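Long-range contacts in soluble lytic murein transglycosylase (Escherichia coli, PDB 1QTE), which cleaves the beta-1,4-glycosidic bonds between N-acetylmuramic acid and N-acetylglucosamine in peptidoglycan, leaving a 1,6-anhydro bond in the muramic acid residue: residues A[475-480]-A[589-594]; A[495-500]-A[527-532]; A[552-557]-A[582-587]. One frame throughout, in Å; residues are numbered along the deposited sequence. Where two conformers were deposited one is given.

Interaction 1: A[475-480]-A[589-594]. With NAG (2-acetamido-2-deoxy-beta-D-glucopyranose), chain B; DAL (D-alanine), chain Q.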
loop_
_atom_site.group_PDB
_atom_site.type_symbol
_atom_site.label_atom_id
_atom_site.label_comp_id
_atom_site.label_asym_id
_atom_site.label_seq_id
_atom_site.Cartn_x
_atom_site.Cartn_y
_atom_site.Cartn_z
ATOM N N ALA A 475 3.370 6.974 14.667
ATOM C CA ALA A 475 3.776 7.886 13.594
ATOM C C ALA A 475 4.696 7.192 12.579
ATOM O O ALA A 475 4.505 7.323 11.362
ATOM C CB ALA A 475 4.447 9.122 14.178
ATOM N N ARG A 476 5.664 6.429 13.083
ATOM C CA ARG A 476 6.610 5.692 12.240
ATOM C C ARG A 476 5.866 4.754 11.285
ATOM O O ARG A 476 6.153 4.721 10.085
ATOM C CB ARG A 476 7.573 4.887 13.117
ATOM C CG ARG A 476 8.460 3.898 12.372
ATOM C CD ARG A 476 9.342 4.584 11.334
ATOM N NE ARG A 476 10.246 3.637 10.686
ATOM C CZ ARG A 476 9.893 2.775 9.732
ATOM N NH1 ARG A 476 8.655 2.750 9.266
ATOM N NH2 ARG A 476 10.796 1.957 9.216
ATOM N N GLN A 477 4.891 4.017 11.819
ATOM C CA GLN A 477 4.096 3.093 11.010
ATOM C C GLN A 477 3.236 3.843 9.995
ATOM O O GLN A 477 3.143 3.444 8.834
ATOM C CB GLN A 477 3.198 2.239 11.918
ATOM C CG GLN A 477 2.084 1.464 11.199
ATOM C CD GLN A 477 2.589 0.396 10.247
ATOM O OE1 GLN A 477 3.689 -0.143 10.408
ATOM N NE2 GLN A 477 1.780 0.082 9.241
ATOM N N GLU A 478 2.623 4.938 10.439
ATOM C CA GLU A 478 1.745 5.718 9.584
ATOM C C GLU A 478 2.388 6.450 8.408
ATOM O O GLU A 478 1.941 6.314 7.268
ATOM C CB GLU A 478 0.963 6.745 10.422
ATOM C CG GLU A 478 -0.062 6.147 11.401
ATOM C CD GLU A 478 -1.267 5.503 10.710
ATOM O OE1 GLU A 478 -1.306 5.442 9.467
ATOM O OE2 GLU A 478 -2.189 5.049 11.421
ATOM N N SER A 479 3.462 7.185 8.680
ATOM C CA SER A 479 4.093 8.012 7.648
ATOM C C SER A 479 5.552 7.767 7.301
ATOM O O SER A 479 6.076 8.433 6.403
ATOM C CB SER A 479 3.993 9.467 8.085
ATOM O OG SER A 479 4.749 9.658 9.275
ATOM N N ALA A 480 6.212 6.849 8.000
ATOM C CA ALA A 480 7.639 6.611 7.772
ATOM C C ALA A 480 8.383 7.955 7.927
ATOM O O ALA A 480 9.402 8.205 7.280
ATOM C CB ALA A 480 7.879 5.993 6.396
ATOM N N LYS A 589 0.952 -5.522 14.931
ATOM C CA LYS A 589 2.226 -6.220 15.078
ATOM C C LYS A 589 3.394 -5.249 14.880
ATOM O O LYS A 589 4.309 -5.185 15.706
ATOM C CB LYS A 589 2.326 -7.377 14.075
ATOM C CG LYS A 589 1.395 -8.545 14.375
ATOM C CD LYS A 589 1.533 -9.626 13.329
ATOM C CE LYS A 589 0.677 -10.842 13.642
ATOM N NZ LYS A 589 0.802 -11.866 12.545
ATOM N N ASN A 590 3.336 -4.466 13.810
ATOM C CA ASN A 590 4.393 -3.494 13.520
ATOM C C ASN A 590 4.517 -2.465 14.641
ATOM O O ASN A 590 5.611 -2.216 15.132
ATOM C CB ASN A 590 4.121 -2.738 12.211
ATOM C CG ASN A 590 4.400 -3.562 10.979
ATOM O OD1 ASN A 590 4.883 -4.691 11.059
ATOM N ND2 ASN A 590 4.123 -2.985 9.817
ATOM N N VAL A 591 3.396 -1.876 15.055
ATOM C CA VAL A 591 3.443 -0.845 16.101
ATOM C C VAL A 591 4.024 -1.341 17.427
ATOM O O VAL A 591 4.790 -0.619 18.069
ATOM C CB VAL A 591 2.057 -0.156 16.338
ATOM C CG1 VAL A 591 2.131 0.787 17.551
ATOM C CG2 VAL A 591 1.656 0.650 15.105
ATOM N N LEU A 592 3.657 -2.558 17.836
ATOM C CA LEU A 592 4.177 -3.119 19.082
ATOM C C LEU A 592 5.690 -3.337 18.956
ATOM O O LEU A 592 6.439 -3.026 19.878
ATOM C CB LEU A 592 3.461 -4.426 19.447
ATOM C CG LEU A 592 1.957 -4.294 19.746
ATOM C CD1 LEU A 592 1.385 -5.655 20.130
ATOM C CD2 LEU A 592 1.704 -3.278 20.851
ATOM N N ALA A 593 6.129 -3.836 17.802
ATOM C CA ALA A 593 7.560 -4.050 17.565
ATOM C C ALA A 593 8.302 -2.705 17.549
ATOM O O ALA A 593 9.353 -2.563 18.190
ATOM C CB ALA A 593 7.782 -4.797 16.250
ATOM N N TYR A 594 7.713 -1.703 16.893
ATOM C CA TYR A 594 8.328 -0.376 16.793
ATOM C C TYR A 594 8.417 0.336 18.136
ATOM O O TYR A 594 9.379 1.058 18.387
ATOM C CB TYR A 594 7.578 0.523 15.810
ATOM C CG TYR A 594 7.573 0.060 14.367
ATOM C CD1 TYR A 594 8.296 -1.062 13.954
ATOM C CD2 TYR A 594 6.811 0.738 13.423
ATOM C CE1 TYR A 594 8.251 -1.499 12.620
ATOM C CE2 TYR A 594 6.758 0.320 12.111
ATOM C CZ TYR A 594 7.476 -0.797 11.707
ATOM O OH TYR A 594 7.400 -1.192 10.389
HETATM C C1 NAG B . 0.534 3.335 5.699
HETATM C C2 NAG B . -0.467 4.428 5.274
HETATM C C3 NAG B . -1.451 4.827 6.417
HETATM C C4 NAG B . -2.113 3.538 6.982
HETATM C C5 NAG B . -1.023 2.449 7.333
HETATM C C6 NAG B . -1.758 1.132 7.610
HETATM C C7 NAG B . 0.384 6.094 3.645
HETATM C C8 NAG B . 1.289 7.320 3.506
HETATM N N2 NAG B . 0.306 5.586 4.872
HETATM O O3 NAG B . -2.440 5.740 5.910
HETATM O O4 NAG B . -2.920 3.794 8.136
HETATM O O5 NAG B . -0.182 2.197 6.208
HETATM O O6 NAG B . -0.817 0.109 7.882
HETATM O O7 NAG B . -0.229 5.626 2.684
HETATM N N DAL Q . 8.039 -1.049 5.126
HETATM C CA DAL Q . 9.067 -1.426 6.093
HETATM C CB DAL Q . 8.592 -2.623 6.918
HETATM C C DAL Q . 9.454 -0.273 7.009
HETATM O O DAL Q . 10.572 -0.323 7.560
HETATM O OXT DAL Q . 8.644 0.662 7.159
HETATM O O HOH W 1 5.832 -0.122 8.561
#
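Gln477 lays the aliphatic part of its side chain across Val591, with CB 3.9 Å from the CG2 methyl, and carries its amide beyond that patch to Asn590. CG lies anti to the backbone N and the chain then bends at chi2 (65°), which places the amide between Asn590 and the N-acetylglucosamine. Its two ends do different work. Asn590 ND2 donates to OE1 over 2.9 Å; the acceptor lies near the plane of the Asn590 amide, but the donor is tilted out of the carbonyl plane of Gln477, and the two amide planes stand 47° apart. The other end, NE2, donates to O6 of the N-acetylglucosamine at 2.9 Å. A glutamine suits this place because it can accept from one side and donate to the other. A water lies within bonding distance of OE1, of Tyr594 OH and of a carboxylate oxygen of the D-alanine.

The preceding residue on helix 468-479, Arg476, packs its CG obliquely on the ring of Tyr594, 3.7 Å from CD2, while CE2 of the same ring lies over a face of the guanidinium. The guanidinium meets the D-alanine carboxylate in its own plane: NH1 donates to OXT (3.0 Å) and NH2 to O (2.8 Å), a two-pronged grip that Arg448 reinforces from outside the segments. Glu478, predicted to be the active-site residue, points away from helix 582-601 and accepts from O4 of the sugar through OE1 at 2.7 Å, while its backbone O takes the acetamido N-H.

The chemistry thus divides by ligand: a positively charged end matched to the carboxylate of the D-alanine, and an amide, a carboxylate oxygen and a backbone carbonyl matched to the sugar, consistent with recognition of both parts of peptidoglycan.

Interaction 2: A[495-500]-A[527-532]. With NAG (2-acetamido-2-deoxy-beta-D-glucopyranose), chain B; SO4 (sulfate ion), chain J.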
loop_
_atom_site.group_PDB
_atom_site.type_symbol
_atom_site.label_atom_id
_atom_site.label_comp_id
_atom_site.label_asym_id
_atom_site.label_seq_id
_atom_site.Cartn_x
_atom_site.Cartn_y
_atom_site.Cartn_z
ATOM N N MET A 495 0.945 11.413 11.479
ATOM C CA MET A 495 0.069 10.429 12.094
ATOM C C MET A 495 -1.119 10.033 11.215
ATOM O O MET A 495 -2.058 9.375 11.671
ATOM C CB MET A 495 -0.341 10.902 13.498
ATOM C CG MET A 495 0.880 11.130 14.389
ATOM S SD MET A 495 0.589 11.518 16.135
ATOM C CE MET A 495 0.089 9.891 16.745
ATOM N N GLN A 496 -1.045 10.414 9.935
ATOM C CA GLN A 496 -2.065 10.062 8.952
ATOM C C GLN A 496 -3.484 10.275 9.463
ATOM O O GLN A 496 -4.277 9.339 9.579
ATOM C CB GLN A 496 -1.844 8.617 8.500
ATOM C CG GLN A 496 -0.608 8.474 7.599
ATOM C CD GLN A 496 -0.830 9.100 6.233
ATOM O OE1 GLN A 496 -1.440 8.494 5.358
ATOM N NE2 GLN A 496 -0.364 10.330 6.056
ATOM N N ILE A 497 -3.789 11.537 9.741
ATOM C CA ILE A 497 -5.088 11.926 10.268
ATOM C C ILE A 497 -6.075 12.257 9.155
ATOM O O ILE A 497 -5.751 12.998 8.237
ATOM C CB ILE A 497 -4.936 13.157 11.201
ATOM C CG1 ILE A 497 -3.877 12.862 12.279
ATOM C CG2 ILE A 497 -6.280 13.485 11.886
ATOM C CD1 ILE A 497 -3.466 14.080 13.102
ATOM N N MET A 498 -7.269 11.661 9.229
ATOM C CA MET A 498 -8.331 11.913 8.256
ATOM C C MET A 498 -8.973 13.253 8.642
ATOM O O MET A 498 -8.992 13.618 9.818
ATOM C CB MET A 498 -9.370 10.790 8.321
ATOM C CG MET A 498 -8.909 9.460 7.724
ATOM S SD MET A 498 -8.684 9.573 5.943
ATOM C CE MET A 498 -10.383 9.793 5.402
ATOM N N PRO A 499 -9.468 14.019 7.659
ATOM C CA PRO A 499 -10.094 15.313 7.945
ATOM C C PRO A 499 -11.233 15.228 8.958
ATOM O O PRO A 499 -11.328 16.059 9.854
ATOM C CB PRO A 499 -10.586 15.766 6.569
ATOM C CG PRO A 499 -9.554 15.165 5.646
ATOM C CD PRO A 499 -9.412 13.771 6.208
ATOM N N GLY A 500 -12.048 14.182 8.851
ATOM C CA GLY A 500 -13.168 14.014 9.768
ATOM C C GLY A 500 -12.694 13.752 11.189
ATOM O O GLY A 500 -13.236 14.307 12.149
ATOM N N ILE A 527 0.998 16.347 15.183
ATOM C CA ILE A 527 1.330 15.666 16.439
ATOM C C ILE A 527 0.358 16.041 17.570
ATOM O O ILE A 527 -0.038 15.198 18.371
ATOM C CB ILE A 527 2.803 15.965 16.827
ATOM C CG1 ILE A 527 3.730 15.251 15.838
ATOM C CG2 ILE A 527 3.110 15.510 18.266
ATOM C CD1 ILE A 527 5.188 15.667 15.938
ATOM N N ASN A 528 -0.052 17.300 17.610
ATOM C CA ASN A 528 -0.998 17.779 18.624
ATOM C C ASN A 528 -2.334 17.023 18.487
ATOM O O ASN A 528 -2.802 16.382 19.426
ATOM C CB ASN A 528 -1.208 19.295 18.428
ATOM C CG ASN A 528 -2.207 19.914 19.416
ATOM O OD1 ASN A 528 -2.540 19.339 20.447
ATOM N ND2 ASN A 528 -2.674 21.109 19.089
ATOM N N ILE A 529 -2.911 17.052 17.289
ATOM C CA ILE A 529 -4.201 16.404 17.053
ATOM C C ILE A 529 -4.113 14.879 17.091
ATOM O O ILE A 529 -4.997 14.208 17.645
ATOM C CB ILE A 529 -4.818 16.902 15.723
ATOM C CG1 ILE A 529 -5.021 18.424 15.802
ATOM C CG2 ILE A 529 -6.140 16.185 15.440
ATOM C CD1 ILE A 529 -5.594 19.056 14.538
ATOM N N GLY A 530 -3.022 14.348 16.538
ATOM C CA GLY A 530 -2.808 12.909 16.518
ATOM C C GLY A 530 -2.621 12.300 17.895
ATOM O O GLY A 530 -3.225 11.258 18.198
ATOM N N THR A 531 -1.776 12.907 18.731
ATOM C CA THR A 531 -1.571 12.388 20.083
ATOM C C THR A 531 -2.869 12.515 20.871
ATOM O O THR A 531 -3.146 11.720 21.762
ATOM C CB THR A 531 -0.447 13.110 20.846
ATOM O OG1 THR A 531 -0.689 14.520 20.847
ATOM C CG2 THR A 531 0.919 12.799 20.224
ATOM N N SER A 532 -3.659 13.534 20.553
ATOM C CA SER A 532 -4.937 13.700 21.227
ATOM C C SER A 532 -5.877 12.534 20.920
ATOM O O SER A 532 -6.386 11.891 21.838
ATOM C CB SER A 532 -5.595 15.031 20.871
ATOM O OG SER A 532 -5.002 16.071 21.616
HETATM C C1 NAG B . 0.534 3.335 5.699
HETATM C C2 NAG B . -0.467 4.428 5.274
HETATM C C3 NAG B . -1.451 4.827 6.417
HETATM C C4 NAG B . -2.113 3.538 6.982
HETATM C C5 NAG B . -1.023 2.449 7.333
HETATM C C6 NAG B . -1.758 1.132 7.610
HETATM C C7 NAG B . 0.384 6.094 3.645
HETATM C C8 NAG B . 1.289 7.320 3.506
HETATM N N2 NAG B . 0.306 5.586 4.872
HETATM O O3 NAG B . -2.440 5.740 5.910
HETATM O O4 NAG B . -2.920 3.794 8.136
HETATM O O5 NAG B . -0.182 2.197 6.208
HETATM O O6 NAG B . -0.817 0.109 7.882
HETATM O O7 NAG B . -0.229 5.626 2.684
HETATM S S SO4 J . -13.440 12.131 5.840
HETATM O O1 SO4 J . -13.076 12.425 4.439
HETATM O O2 SO4 J . -12.263 12.314 6.709
HETATM O O3 SO4 J . -14.521 13.039 6.267
HETATM O O4 SO4 J . -13.903 10.734 5.946
#
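The carbonyl oxygen of Ile527, a residue whose CA lies 4.2 Å from SD of Met495, is gripped twice by Thr531: OG1 donates to it over 2.6 Å and the backbone N over 2.9 Å. Threonine suits this buried helical position because its hydroxyl finds a partner within its own helix and needs none from the apolar side chains of Met495 and Ile497 across it.

The loop presses these two side chains on the helix. Met495, with its pliant thioether, runs extended from CB and bends at chi3 (74°), which sets SD 3.7 Å from Gly530 CA and its terminal methyl against the Gly530 carbonyl. Beside it, Ile497 CD1 reaches the same glycine, 3.5 Å from its N, and touches CB of Ile529. Glycine is called for here, since a side-chain carbon on Gly530 would fall onto the methionine sulfur.

Between these two apolar residues Gln496 turns the other way, and its OE1 accepts from O3 of the N-acetylglucosamine at 3.0 Å. Farther on, Met498 is the N-cap residue of helix 499-509, and Gly500 N gives a bond of 2.9 Å to O2 of a sulfate, probably from the crystallisation liquor.

Gln496, with its positive phi, and Ile497 form a G1 beta bulge, which belongs here to the loop between the sugar-binding cleft and helix 523-540 of the lysozyme-like Slt domain.

Interaction 3: A[552-557]-A[582-587]. With NAG (2-acetamido-2-deoxy-beta-D-glucopyranose), chain B.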
loop_
_atom_site.group_PDB
_atom_site.type_symbol
_atom_site.label_atom_id
_atom_site.label_comp_id
_atom_site.label_asym_id
_atom_site.label_seq_id
_atom_site.Cartn_x
_atom_site.Cartn_y
_atom_site.Cartn_z
ATOM N N TYR A 552 -7.067 2.861 16.452
ATOM C CA TYR A 552 -6.542 3.973 15.668
ATOM C C TYR A 552 -6.634 3.637 14.179
ATOM O O TYR A 552 -6.994 4.483 13.364
ATOM C CB TYR A 552 -5.088 4.270 16.058
ATOM C CG TYR A 552 -4.579 5.620 15.574
ATOM C CD1 TYR A 552 -4.001 5.763 14.310
ATOM C CD2 TYR A 552 -4.702 6.759 16.375
ATOM C CE1 TYR A 552 -3.562 7.014 13.854
ATOM C CE2 TYR A 552 -4.268 8.005 15.936
ATOM C CZ TYR A 552 -3.699 8.129 14.675
ATOM O OH TYR A 552 -3.280 9.366 14.244
ATOM N N ASN A 553 -6.379 2.378 13.841
ATOM C CA ASN A 553 -6.411 1.926 12.451
ATOM C C ASN A 553 -7.798 1.545 11.905
ATOM O O ASN A 553 -8.175 1.969 10.810
ATOM C CB ASN A 553 -5.433 0.753 12.273
ATOM C CG ASN A 553 -5.354 0.253 10.832
ATOM O OD1 ASN A 553 -5.809 -0.841 10.525
ATOM N ND2 ASN A 553 -4.772 1.062 9.946
ATOM N N ALA A 554 -8.553 0.763 12.671
ATOM C CA ALA A 554 -9.872 0.286 12.234
ATOM C C ALA A 554 -11.083 0.951 12.887
ATOM O O ALA A 554 -12.226 0.685 12.499
ATOM C CB ALA A 554 -9.956 -1.233 12.426
ATOM N N GLY A 555 -10.840 1.789 13.887
ATOM C CA GLY A 555 -11.942 2.455 14.576
ATOM C C GLY A 555 -12.397 1.711 15.826
ATOM O O GLY A 555 -12.355 0.471 15.869
ATOM N N PRO A 556 -12.820 2.443 16.876
ATOM C CA PRO A 556 -13.291 1.893 18.151
ATOM C C PRO A 556 -14.392 0.835 18.023
ATOM O O PRO A 556 -14.381 -0.146 18.752
ATOM C CB PRO A 556 -13.808 3.131 18.891
ATOM C CG PRO A 556 -12.930 4.218 18.386
ATOM C CD PRO A 556 -12.824 3.917 16.906
ATOM N N GLY A 557 -15.336 1.054 17.105
ATOM C CA GLY A 557 -16.430 0.117 16.896
ATOM C C GLY A 557 -15.968 -1.277 16.500
ATOM O O GLY A 557 -16.468 -2.269 17.037
ATOM N N SER A 582 -6.520 -8.115 7.804
ATOM C CA SER A 582 -5.079 -8.287 7.620
ATOM C C SER A 582 -4.300 -6.977 7.808
ATOM O O SER A 582 -3.204 -6.993 8.363
ATOM C CB SER A 582 -4.777 -8.898 6.249
ATOM O OG SER A 582 -5.333 -8.116 5.212
ATOM N N GLU A 583 -4.848 -5.857 7.334
ATOM C CA GLU A 583 -4.180 -4.559 7.492
ATOM C C GLU A 583 -4.006 -4.210 8.972
ATOM O O GLU A 583 -2.920 -3.828 9.404
ATOM C CB GLU A 583 -4.974 -3.426 6.815
ATOM C CG GLU A 583 -4.365 -2.028 7.051
ATOM C CD GLU A 583 -5.229 -0.871 6.531
ATOM O OE1 GLU A 583 -6.044 -1.091 5.606
ATOM O OE2 GLU A 583 -5.090 0.264 7.046
ATOM N N THR A 584 -5.084 -4.340 9.738
ATOM C CA THR A 584 -5.052 -4.017 11.166
ATOM C C THR A 584 -4.172 -4.986 11.953
ATOM O O THR A 584 -3.469 -4.586 12.880
ATOM C CB THR A 584 -6.479 -3.980 11.758
ATOM O OG1 THR A 584 -7.305 -3.153 10.934
ATOM C CG2 THR A 584 -6.462 -3.396 13.165
ATOM N N ARG A 585 -4.211 -6.261 11.581
ATOM C CA ARG A 585 -3.397 -7.271 12.250
ATOM C C ARG A 585 -1.905 -6.939 12.043
ATOM O O ARG A 585 -1.120 -6.960 12.992
ATOM C CB ARG A 585 -3.735 -8.666 11.709
ATOM C CG ARG A 585 -3.013 -9.815 12.414
ATOM C CD ARG A 585 -3.506 -11.173 11.931
ATOM N NE ARG A 585 -3.231 -11.421 10.520
ATOM C CZ ARG A 585 -4.172 -11.578 9.590
ATOM N NH1 ARG A 585 -5.453 -11.490 9.912
ATOM N NH2 ARG A 585 -3.832 -11.821 8.331
ATOM N N GLY A 586 -1.532 -6.611 10.808
ATOM C CA GLY A 586 -0.147 -6.265 10.511
ATOM C C GLY A 586 0.253 -4.951 11.164
ATOM O O GLY A 586 1.387 -4.787 11.638
ATOM N N TYR A 587 -0.698 -4.021 11.210
ATOM C CA TYR A 587 -0.487 -2.702 11.813
ATOM C C TYR A 587 -0.155 -2.858 13.300
ATOM O O TYR A 587 0.810 -2.282 13.789
ATOM C CB TYR A 587 -1.749 -1.851 11.633
ATOM C CG TYR A 587 -1.679 -0.433 12.174
ATOM C CD1 TYR A 587 -1.949 -0.162 13.515
ATOM C CD2 TYR A 587 -1.390 0.640 11.332
ATOM C CE1 TYR A 587 -1.938 1.150 14.008
ATOM C CE2 TYR A 587 -1.374 1.962 11.812
ATOM C CZ TYR A 587 -1.651 2.204 13.148
ATOM O OH TYR A 587 -1.654 3.488 13.633
HETATM C C1 NAG B . 0.534 3.335 5.699
HETATM C C2 NAG B . -0.467 4.428 5.274
HETATM C C3 NAG B . -1.451 4.827 6.417
HETATM C C4 NAG B . -2.113 3.538 6.982
HETATM C C5 NAG B . -1.023 2.449 7.333
HETATM C C6 NAG B . -1.758 1.132 7.610
HETATM C C7 NAG B . 0.384 6.094 3.645
HETATM C C8 NAG B . 1.289 7.320 3.506
HETATM N N2 NAG B . 0.306 5.586 4.872
HETATM O O3 NAG B . -2.440 5.740 5.910
HETATM O O4 NAG B . -2.920 3.794 8.136
HETATM O O5 NAG B . -0.182 2.197 6.208
HETATM O O6 NAG B . -0.817 0.109 7.882
HETATM O O7 NAG B . -0.229 5.626 2.684
#
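Two hydrogen bonds hold the amide of Asn553, one at each end. Thr584 OG1 donates to OD1 over 2.8 Å, in the carbonyl plane, and ND2 donates to Glu583 OE2 over 3.0 Å. The second bond is nearly straight (164° at the hydrogen) and meets the carboxylate oxygen on its anti side, somewhat out of the carboxylate plane. Consecutive residues of helix 582-601 therefore supply an acceptor and a donor, and asparagine, with a C=O and an NH2 on one short branch, answers both.

Aromatic stacking adds to these bonds: CG of Asn553 is anti to the backbone N (chi1 -177°), which spreads the side chain along the ring of Tyr587. CB makes a CH-pi contact 3.8 Å from the centroid of that ring, and ND2 lies above the same face. Amide and ring planes are only 20° apart, so the two groups are stacked. Were Asn553 replaced by an alanine, Thr584 OG1 and Glu583 OE2 would probably be left without these mates and the Glu583 carboxylate freer to turn.

Van der Waals packing does the rest. Tyr552 CD1 lies 3.3 Å from Tyr587 OH, a hydroxyl whose hydrogen-bonding partner is Glu478, while Ala554 CB rests on Thr584. The sugar borders this group: O6 of the N-acetylglucosamine meets the edge of the Tyr587 ring, 3.5 Å from CD2, and its C6 lies near Glu583 OE2.

Gly555, with a positive phi that suits glycine, ends helix 545-554 and is the N-cap of helix 556-566; Trp562 of the latter touches Ala554 and Thr584, Pro556 packs on helix 523-540, and both tyrosines lie against helix 468-479.

Overall arrangement
Along the chain, interactions 2 and 3 follow one another inside the loop closed by interaction 1, and in space the centres of the three lie 12 to 16 Å apart around one sugar. Glu478, the predicted catalytic residue, is the meeting point: its OE2 is 2.8 Å from Tyr587 OH of interaction 3, a probable hydrogen bond, and its CG packs on Met495 O of interaction 2. That carbonyl oxygen lies 2.8 Å from Tyr552 OH, which probably bonds to it and ties interaction 2 to interaction 3. Interactions 1 and 3 also share helix 582-601. All three border the N-acetylglucosamine, so the helical packing and the binding cleft are built from the same segments.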